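Local structure of mucin-like protocadherin (Homo sapiens, 6OAE) at residues Thr43-Phe47 with Lys65-Ala70; Asn94-Phe100 with Leu179-Thr184. The protein probably joins neighbouring epithelial microvilli by forming calcium-dependent heterophilic complexes with CDHR2 through its extracellular part, whose first two cadherin repeats make up this fragment. One frame throughout, in Å; residues are numbered along the deposited sequence.

Interaction 1 of 2, residues Thr43-Phe47 with Lys65-Ala70; sequences TPFAF and KSLLEA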
ATOM      1  N   THR A  43     -18.859   0.965  13.851  1.00 27.45           N
ATOM      2  CA  THR A  43     -17.386   0.996  13.963  1.00 27.21           C
ATOM      3  C   THR A  43     -17.031   1.938  15.109  1.00 26.72           C
ATOM      4  O   THR A  43     -17.474   3.086  15.127  1.00 25.27           O
ATOM      5  CB  THR A  43     -16.707   1.477  12.676  1.00 27.20           C
ATOM      6  OG1 THR A  43     -17.139   0.661  11.589  1.00 25.87           O
ATOM      7  CG2 THR A  43     -15.198   1.451  12.803  1.00 27.69           C
ATOM      8  N   PRO A  44     -16.256   1.478  16.113  1.00 26.52           N
ATOM      9  CA  PRO A  44     -15.882   2.332  17.235  1.00 26.83           C
ATOM     10  C   PRO A  44     -15.064   3.561  16.798  1.00 24.40           C
ATOM     11  O   PRO A  44     -14.271   3.411  15.912  1.00 23.56           O
ATOM     12  CB  PRO A  44     -15.018   1.414  18.128  1.00 27.93           C
ATOM     13  CG  PRO A  44     -15.359   0.002  17.704  1.00 27.82           C
ATOM     14  CD  PRO A  44     -15.740   0.107  16.242  1.00 28.52           C
ATOM     15  N   PHE A  45     -15.300   4.720  17.418  1.00 23.73           N
ATOM     16  CA  PHE A  45     -14.448   5.929  17.297  1.00 25.61           C
ATOM     17  C   PHE A  45     -14.332   6.377  15.844  1.00 27.80           C
ATOM     18  O   PHE A  45     -13.166   6.642  15.345  1.00 29.76           O
ATOM     19  CB  PHE A  45     -13.038   5.637  17.793  1.00 25.56           C
ATOM     20  CG  PHE A  45     -12.963   5.251  19.240  1.00 24.19           C
ATOM     21  CD1 PHE A  45     -13.020   6.221  20.219  1.00 24.71           C
ATOM     22  CD2 PHE A  45     -12.793   3.931  19.613  1.00 24.51           C
ATOM     23  CE1 PHE A  45     -12.934   5.868  21.557  1.00 24.88           C
ATOM     24  CE2 PHE A  45     -12.716   3.585  20.950  1.00 24.88           C
ATOM     25  CZ  PHE A  45     -12.787   4.552  21.918  1.00 24.66           C
ATOM     26  N   ALA A  46     -15.465   6.437  15.163  1.00 26.80           N
ATOM     27  CA  ALA A  46     -15.523   6.788  13.726  1.00 26.79           C
ATOM     28  C   ALA A  46     -16.591   7.858  13.492  1.00 26.94           C
ATOM     29  O   ALA A  46     -16.287   8.840  12.795  1.00 26.80           O
ATOM     30  CB  ALA A  46     -15.753   5.547  12.900  1.00 27.75           C
ATOM     31  N   PHE A  47     -17.785   7.708  14.073  1.00 24.17           N
ATOM     32  CA  PHE A  47     -18.945   8.548  13.725  1.00 23.83           C
ATOM     33  C   PHE A  47     -19.453   9.314  14.929  1.00 24.19           C
ATOM     34  O   PHE A  47     -19.220   8.897  16.079  1.00 23.66           O
ATOM     35  CB  PHE A  47     -20.073   7.659  13.186  1.00 22.96           C
ATOM     36  CG  PHE A  47     -19.765   6.951  11.895  1.00 22.54           C
ATOM     37  CD1 PHE A  47     -19.884   7.616  10.674  1.00 22.81           C
ATOM     38  CD2 PHE A  47     -19.346   5.632  11.888  1.00 21.88           C
ATOM     39  CE1 PHE A  47     -19.602   6.964   9.485  1.00 22.95           C
ATOM     40  CE2 PHE A  47     -19.063   4.979  10.703  1.00 22.07           C
ATOM     41  CZ  PHE A  47     -19.196   5.644   9.495  1.00 22.09           C
ATOM     42  N   LYS A  65      -8.329   0.227   8.303  1.00 29.81           N
ATOM     43  CA  LYS A  65      -9.721  -0.267   8.142  1.00 30.80           C
ATOM     44  C   LYS A  65     -10.334   0.364   6.893  1.00 30.62           C
ATOM     45  O   LYS A  65     -10.323   1.605   6.813  1.00 29.66           O
ATOM     46  CB  LYS A  65     -10.510   0.068   9.412  1.00 32.06           C
ATOM     47  CG  LYS A  65     -11.805  -0.699   9.612  1.00 35.30           C
ATOM     48  CD  LYS A  65     -12.580  -0.240  10.829  1.00 37.17           C
ATOM     49  CE  LYS A  65     -11.890  -0.532  12.148  1.00 39.48           C
ATOM     50  NZ  LYS A  65     -11.903  -1.981  12.463  1.00 41.53           N
ATOM     51  N   SER A  66     -10.840  -0.454   5.964  1.00 29.30           N
ATOM     52  CA  SER A  66     -11.319  -0.030   4.620  1.00 29.65           C
ATOM     53  C   SER A  66     -12.841   0.174   4.592  1.00 28.44           C
ATOM     54  O   SER A  66     -13.351   0.690   3.583  1.00 28.08           O
ATOM     55  CB  SER A  66     -10.894  -1.029   3.582  1.00 29.16           C
ATOM     56  OG  SER A  66     -11.569  -2.259   3.769  1.00 31.40           O
ATOM     57  N   LEU A  67     -13.556  -0.239   5.638  1.00 28.93           N
ATOM     58  CA  LEU A  67     -15.034  -0.134   5.686  1.00 28.99           C
ATOM     59  C   LEU A  67     -15.449   0.308   7.080  1.00 27.44           C
ATOM     60  O   LEU A  67     -15.058  -0.349   8.069  1.00 25.76           O
ATOM     61  CB  LEU A  67     -15.639  -1.486   5.313  1.00 30.92           C
ATOM     62  CG  LEU A  67     -17.157  -1.518   5.211  1.00 32.14           C
ATOM     63  CD1 LEU A  67     -17.625  -0.905   3.889  1.00 32.28           C
ATOM     64  CD2 LEU A  67     -17.657  -2.955   5.367  1.00 34.69           C
ATOM     65  N   LEU A  68     -16.191   1.410   7.155  1.00 24.68           N
ATOM     66  CA  LEU A  68     -16.691   1.981   8.424  1.00 24.24           C
ATOM     67  C   LEU A  68     -18.208   1.865   8.358  1.00 25.56           C
ATOM     68  O   LEU A  68     -18.761   2.192   7.297  1.00 24.22           O
ATOM     69  CB  LEU A  68     -16.216   3.430   8.572  1.00 24.09           C
ATOM     70  CG  LEU A  68     -14.736   3.681   8.262  1.00 24.34           C
ATOM     71  CD1 LEU A  68     -14.403   5.168   8.366  1.00 24.79           C
ATOM     72  CD2 LEU A  68     -13.849   2.875   9.180  1.00 24.31           C
ATOM     73  N   GLU A  69     -18.830   1.402   9.435  1.00 25.61           N
ATOM     74  CA  GLU A  69     -20.281   1.160   9.524  1.00 27.97           C
ATOM     75  C   GLU A  69     -20.859   1.999  10.660  1.00 26.06           C
ATOM     76  O   GLU A  69     -20.282   2.015  11.740  1.00 25.51           O
ATOM     77  CB  GLU A  69     -20.508  -0.346   9.719  1.00 31.48           C
ATOM     78  CG  GLU A  69     -21.929  -0.719  10.089  1.00 35.82           C
ATOM     79  CD  GLU A  69     -22.253  -2.193   9.899  1.00 38.18           C
ATOM     80  OE1 GLU A  69     -23.401  -2.498   9.502  1.00 43.42           O
ATOM     81  OE2 GLU A  69     -21.356  -3.030  10.139  1.00 41.91           O
ATOM     82  N   ALA A  70     -21.975   2.661  10.405  1.00 24.62           N
ATOM     83  CA  ALA A  70     -22.765   3.383  11.412  1.00 24.01           C
ATOM     84  C   ALA A  70     -24.104   2.670  11.516  1.00 24.97           C
ATOM     85  O   ALA A  70     -24.747   2.473  10.456  1.00 23.85           O
ATOM     86  CB  ALA A  70     -22.947   4.823  11.033  1.00 23.49           C
TER

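Interaction 2 of 2, residues Asn94-Phe100 with Leu179-Thr184; sequences NDNAPEF and LLVRDT. With CA (calcium ion), chain E; CA (calcium ion), chain C; CA (calcium ion), chain D.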
ATOM      1  N   ASN A  94      -2.073   5.886  -2.836  1.00 25.94           N
ATOM      2  CA  ASN A  94      -0.634   5.520  -2.811  1.00 26.01           C
ATOM      3  C   ASN A  94       0.034   6.443  -1.789  1.00 25.21           C
ATOM      4  O   ASN A  94       0.583   7.491  -2.193  1.00 23.73           O
ATOM      5  CB  ASN A  94      -0.023   5.577  -4.224  1.00 26.95           C
ATOM      6  CG  ASN A  94       1.439   5.191  -4.223  1.00 27.04           C
ATOM      7  OD1 ASN A  94       1.932   4.703  -3.213  1.00 25.03           O
ATOM      8  ND2 ASN A  94       2.133   5.416  -5.334  1.00 27.91           N
ATOM      9  N   ASP A  95      -0.032   6.095  -0.500  1.00 24.55           N
ATOM     10  CA  ASP A  95       0.429   6.966   0.613  1.00 25.55           C
ATOM     11  C   ASP A  95       1.614   6.337   1.371  1.00 25.71           C
ATOM     12  O   ASP A  95       2.046   6.939   2.385  1.00 26.48           O
ATOM     13  CB  ASP A  95      -0.737   7.329   1.552  1.00 24.54           C
ATOM     14  CG  ASP A  95      -1.413   6.183   2.281  1.00 24.05           C
ATOM     15  OD1 ASP A  95      -1.352   5.041   1.789  1.00 24.76           O
ATOM     16  OD2 ASP A  95      -2.037   6.442   3.368  1.00 23.31           O
ATOM     17  N   ASN A  96       2.136   5.197   0.902  1.00 25.52           N
ATOM     18  CA  ASN A  96       3.273   4.468   1.510  1.00 24.45           C
ATOM     19  C   ASN A  96       4.371   4.298   0.460  1.00 25.31           C
ATOM     20  O   ASN A  96       4.048   4.075  -0.728  1.00 23.87           O
ATOM     21  CB  ASN A  96       2.827   3.124   2.096  1.00 24.04           C
ATOM     22  CG  ASN A  96       1.938   3.311   3.310  1.00 24.71           C
ATOM     23  OD1 ASN A  96       2.426   3.490   4.420  1.00 26.52           O
ATOM     24  ND2 ASN A  96       0.638   3.274   3.112  1.00 23.57           N
ATOM     25  N   ALA A  97       5.629   4.432   0.882  1.00 24.85           N
ATOM     26  CA  ALA A  97       6.812   4.262   0.009  1.00 24.42           C
ATOM     27  C   ALA A  97       7.276   2.812   0.116  1.00 25.38           C
ATOM     28  O   ALA A  97       7.150   2.183   1.174  1.00 24.92           O
ATOM     29  CB  ALA A  97       7.902   5.238   0.385  1.00 24.10           C
ATOM     30  N   PRO A  98       7.799   2.210  -0.974  1.00 24.81           N
ATOM     31  CA  PRO A  98       8.400   0.887  -0.871  1.00 25.47           C
ATOM     32  C   PRO A  98       9.701   1.047  -0.079  1.00 25.79           C
ATOM     33  O   PRO A  98      10.324   2.093  -0.128  1.00 25.56           O
ATOM     34  CB  PRO A  98       8.615   0.442  -2.328  1.00 25.84           C
ATOM     35  CG  PRO A  98       8.721   1.754  -3.099  1.00 25.23           C
ATOM     36  CD  PRO A  98       7.845   2.738  -2.342  1.00 25.45           C
ATOM     37  N   GLU A  99      10.056   0.006   0.665  1.00 28.19           N
ATOM     38  CA  GLU A  99      11.266  -0.015   1.504  1.00 28.98           C
ATOM     39  C   GLU A  99      11.988  -1.332   1.278  1.00 27.15           C
ATOM     40  O   GLU A  99      11.322  -2.376   1.322  1.00 27.29           O
ATOM     41  CB  GLU A  99      10.884   0.125   2.974  1.00 31.95           C
ATOM     42  CG  GLU A  99      10.338   1.487   3.322  1.00 36.15           C
ATOM     43  CD  GLU A  99       9.685   1.560   4.693  1.00 37.91           C
ATOM     44  OE1 GLU A  99       9.958   0.672   5.518  1.00 40.85           O
ATOM     45  OE2 GLU A  99       8.905   2.503   4.917  1.00 46.60           O
ATOM     46  N   PHE A 100      13.288  -1.263   1.024  1.00 27.31           N
ATOM     47  CA  PHE A 100      14.174  -2.444   1.012  1.00 26.52           C
ATOM     48  C   PHE A 100      14.526  -2.750   2.457  1.00 29.09           C
ATOM     49  O   PHE A 100      14.667  -1.813   3.242  1.00 29.28           O
ATOM     50  CB  PHE A 100      15.455  -2.176   0.243  1.00 26.07           C
ATOM     51  CG  PHE A 100      15.302  -2.074  -1.251  1.00 24.41           C
ATOM     52  CD1 PHE A 100      14.984  -3.199  -2.002  1.00 23.51           C
ATOM     53  CD2 PHE A 100      15.517  -0.864  -1.902  1.00 23.60           C
ATOM     54  CE1 PHE A 100      14.875  -3.115  -3.381  1.00 23.29           C
ATOM     55  CE2 PHE A 100      15.405  -0.782  -3.285  1.00 22.77           C
ATOM     56  CZ  PHE A 100      15.093  -1.905  -4.016  1.00 23.29           C
ATOM     57  N   LEU A 179      20.174  -0.691  -7.060  1.00 23.58           N
ATOM     58  CA  LEU A 179      18.856  -1.331  -7.214  1.00 23.40           C
ATOM     59  C   LEU A 179      17.810  -0.290  -6.830  1.00 22.62           C
ATOM     60  O   LEU A 179      17.851   0.172  -5.681  1.00 22.99           O
ATOM     61  CB  LEU A 179      18.783  -2.567  -6.322  1.00 23.23           C
ATOM     62  CG  LEU A 179      17.493  -3.373  -6.442  1.00 23.25           C
ATOM     63  CD1 LEU A 179      17.276  -3.910  -7.848  1.00 24.26           C
ATOM     64  CD2 LEU A 179      17.508  -4.491  -5.440  1.00 23.73           C
ATOM     65  N   LEU A 180      16.942   0.074  -7.768  1.00 21.68           N
ATOM     66  CA  LEU A 180      15.845   1.044  -7.539  1.00 23.47           C
ATOM     67  C   LEU A 180      14.538   0.286  -7.502  1.00 22.20           C
ATOM     68  O   LEU A 180      14.383  -0.678  -8.264  1.00 22.44           O
ATOM     69  CB  LEU A 180      15.781   2.074  -8.664  1.00 25.93           C
ATOM     70  CG  LEU A 180      17.097   2.735  -9.046  1.00 29.98           C
ATOM     71  CD1 LEU A 180      16.864   3.746 -10.159  1.00 32.62           C
ATOM     72  CD2 LEU A 180      17.737   3.398  -7.847  1.00 31.42           C
ATOM     73  N   VAL A 181      13.608   0.734  -6.675  1.00 21.23           N
ATOM     74  CA  VAL A 181      12.233   0.194  -6.735  1.00 21.15           C
ATOM     75  C   VAL A 181      11.299   1.397  -6.724  1.00 21.62           C
ATOM     76  O   VAL A 181      11.612   2.364  -6.002  1.00 22.25           O
ATOM     77  CB  VAL A 181      11.943  -0.800  -5.594  1.00 20.75           C
ATOM     78  CG1 VAL A 181      12.027  -0.153  -4.209  1.00 21.00           C
ATOM     79  CG2 VAL A 181      10.607  -1.484  -5.802  1.00 21.19           C
ATOM     80  N   ARG A 182      10.227   1.343  -7.503  1.00 21.49           N
ATOM     81  CA  ARG A 182       9.148   2.361  -7.452  1.00 22.45           C
ATOM     82  C   ARG A 182       7.826   1.607  -7.367  1.00 22.33           C
ATOM     83  O   ARG A 182       7.790   0.408  -7.764  1.00 21.06           O
ATOM     84  CB  ARG A 182       9.237   3.346  -8.628  1.00 23.61           C
ATOM     85  CG  ARG A 182       9.059   2.709  -9.991  1.00 25.14           C
ATOM     86  CD  ARG A 182       8.910   3.668 -11.167  1.00 26.83           C
ATOM     87  NE  ARG A 182       8.617   2.878 -12.363  1.00 27.03           N
ATOM     88  CZ  ARG A 182       9.521   2.296 -13.163  1.00 30.38           C
ATOM     89  NH1 ARG A 182      10.824   2.405 -12.945  1.00 31.89           N
ATOM     90  NH2 ARG A 182       9.109   1.602 -14.208  1.00 29.78           N
ATOM     91  N   ASP A 183       6.775   2.280  -6.886  1.00 22.29           N
ATOM     92  CA  ASP A 183       5.441   1.658  -6.673  1.00 22.46           C
ATOM     93  C   ASP A 183       4.467   2.067  -7.790  1.00 23.98           C
ATOM     94  O   ASP A 183       3.275   1.916  -7.586  1.00 23.37           O
ATOM     95  CB  ASP A 183       4.917   1.999  -5.282  1.00 22.91           C
ATOM     96  CG  ASP A 183       4.824   3.481  -4.962  1.00 22.39           C
ATOM     97  OD1 ASP A 183       5.069   4.331  -5.870  1.00 21.60           O
ATOM     98  OD2 ASP A 183       4.532   3.767  -3.787  1.00 23.42           O
ATOM     99  N   THR A 184       4.970   2.574  -8.920  1.00 23.80           N
ATOM    100  CA  THR A 184       4.165   2.955 -10.106  1.00 23.65           C
ATOM    101  C   THR A 184       4.855   2.452 -11.368  1.00 24.41           C
ATOM    102  O   THR A 184       6.080   2.397 -11.433  1.00 23.85           O
ATOM    103  CB  THR A 184       3.948   4.471 -10.171  1.00 24.01           C
ATOM    104  OG1 THR A 184       5.216   5.126 -10.323  1.00 24.05           O
ATOM    105  CG2 THR A 184       3.201   4.975  -8.956  1.00 23.83           C
TER
HETATM  106 CA    CA E 304       3.012   2.799  -2.317  1.00 23.42          CA
HETATM  107 CA    CA C 302      -2.716   3.379   0.990  1.00 21.83          CA
HETATM  108 CA    CA D 303      -2.883   4.894   4.711  1.00 23.27          CA
HETATM  109  O   HOH W   1      -3.168   6.732   6.240  1.00 21.40           O

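Interaction 1 of 2, residues Thr43-Phe47 with Lys65-Ala70
On the edge of strand 67-76 in the first cadherin repeat, Thr-43 grips the backbone of Glu-69 from the loop leading into strand 47-50. Thr-43 N gives its hydrogen to Glu-69 O at 2.8 Å, while the N-H of Glu-69 runs almost straight (172°) to Thr-43 OG1, with Glu-69 N 2.8 Å from it. With OG1 held beside its own backbone N (chi1 -55°), the threonine takes both strand-edge bonds on one residue, its hydroxyl standing in for a carbonyl. Its methyl CG2 meets Lys-65 CD at 3.7 Å. In this Greek-key beta-sandwich the opposite edge of the strand pairs with strand 79-91, where Leu-68 is backbone hydrogen-bonded to Val-88 and Ala-70 to Val-86. Phe-47 enters the core instead: Ala-70 CB sits over the ring face, 3.8 Å from its centroid, a spot suited to a small methyl, and Phe-47 CZ reaches Leu-68 CB at 3.8 Å. Leu-38, Leu-54, Leu-56 and Val-88 also touch this ring. A serine in place of Phe-47 would probably leave a gap beside Ala-70 and Leu-68 and put a hydroxyl among these aliphatic groups. The Glu-69 carboxylate turns elsewhere, to a salt bridge with Arg-85.

Interaction 2 of 2, residues Asn94-Phe100 with Leu179-Thr184
Asp-183 OD2 binds the calcium ion of chain E at 2.3 Å and shares it with two oxygens from the loop 94-100: Asn-94 OD1 at 2.4 Å and Asn-96 O at 2.3 Å. The common metal explains why Asn-94 OD1 and Asp-183 OD2 lie only 2.8 Å apart without a hydrogen bond. The asparagine suits its place because its amide does two jobs: while OD1 takes the ion, ND2 donates to Asp-183 OD1 at 3.2 Å. That hydrogen bond lies near the amide plane but arrives from above the carboxylate, the two planes being 72° apart. Asp-129, Asp-131 and Asp-134 complete the shell, and the ion would probably offset part of the charge of the four carboxylates around it; His-193, outside the two segments, is the main polar partner of Asp-183 apart from the ion. Asp-95 faces away and bridges the other two calcium ions, OD1 to chain C and OD2 to chain D. Farther along, the contact turns apolar. Pro-98 CB lies 3.9 Å from Val-181 CG1, the same methyl that meets Phe-100 CZ at 3.5 Å; Phe-100 CE1 touches Leu-179 CD2 at 3.6 Å. With CG beside its backbone N (chi1 -72°), the phenylalanine turns its ring onto strand 174-182. The sequence Asn-94 to Phe-100 ends the DXNDNAPXF motif of cadherins, the calcium-binding linker between consecutive extracellular repeats.

How the interactions relate
From the N terminus, interaction 1 comes first and closes a loop of 17 residues that contains most of strand 47-50, all of strand 53-56 and, beyond them, the calcium ligands Asp-61 and Glu-63. Strands 67-76 and 79-91 then carry the chain to the linker. Interaction 2 opens there and closes only after 78 residues, when strand 174-182 returns to the linker. The two contacts follow in series, neither nested nor crossed, with centres 29 Å apart. Interaction 1 works inside the first repeat, whereas interaction 2 ties the linker to the second. Calcium relates them indirectly: Glu-63, within the first loop, shares two ions with Asp-95 of the linker.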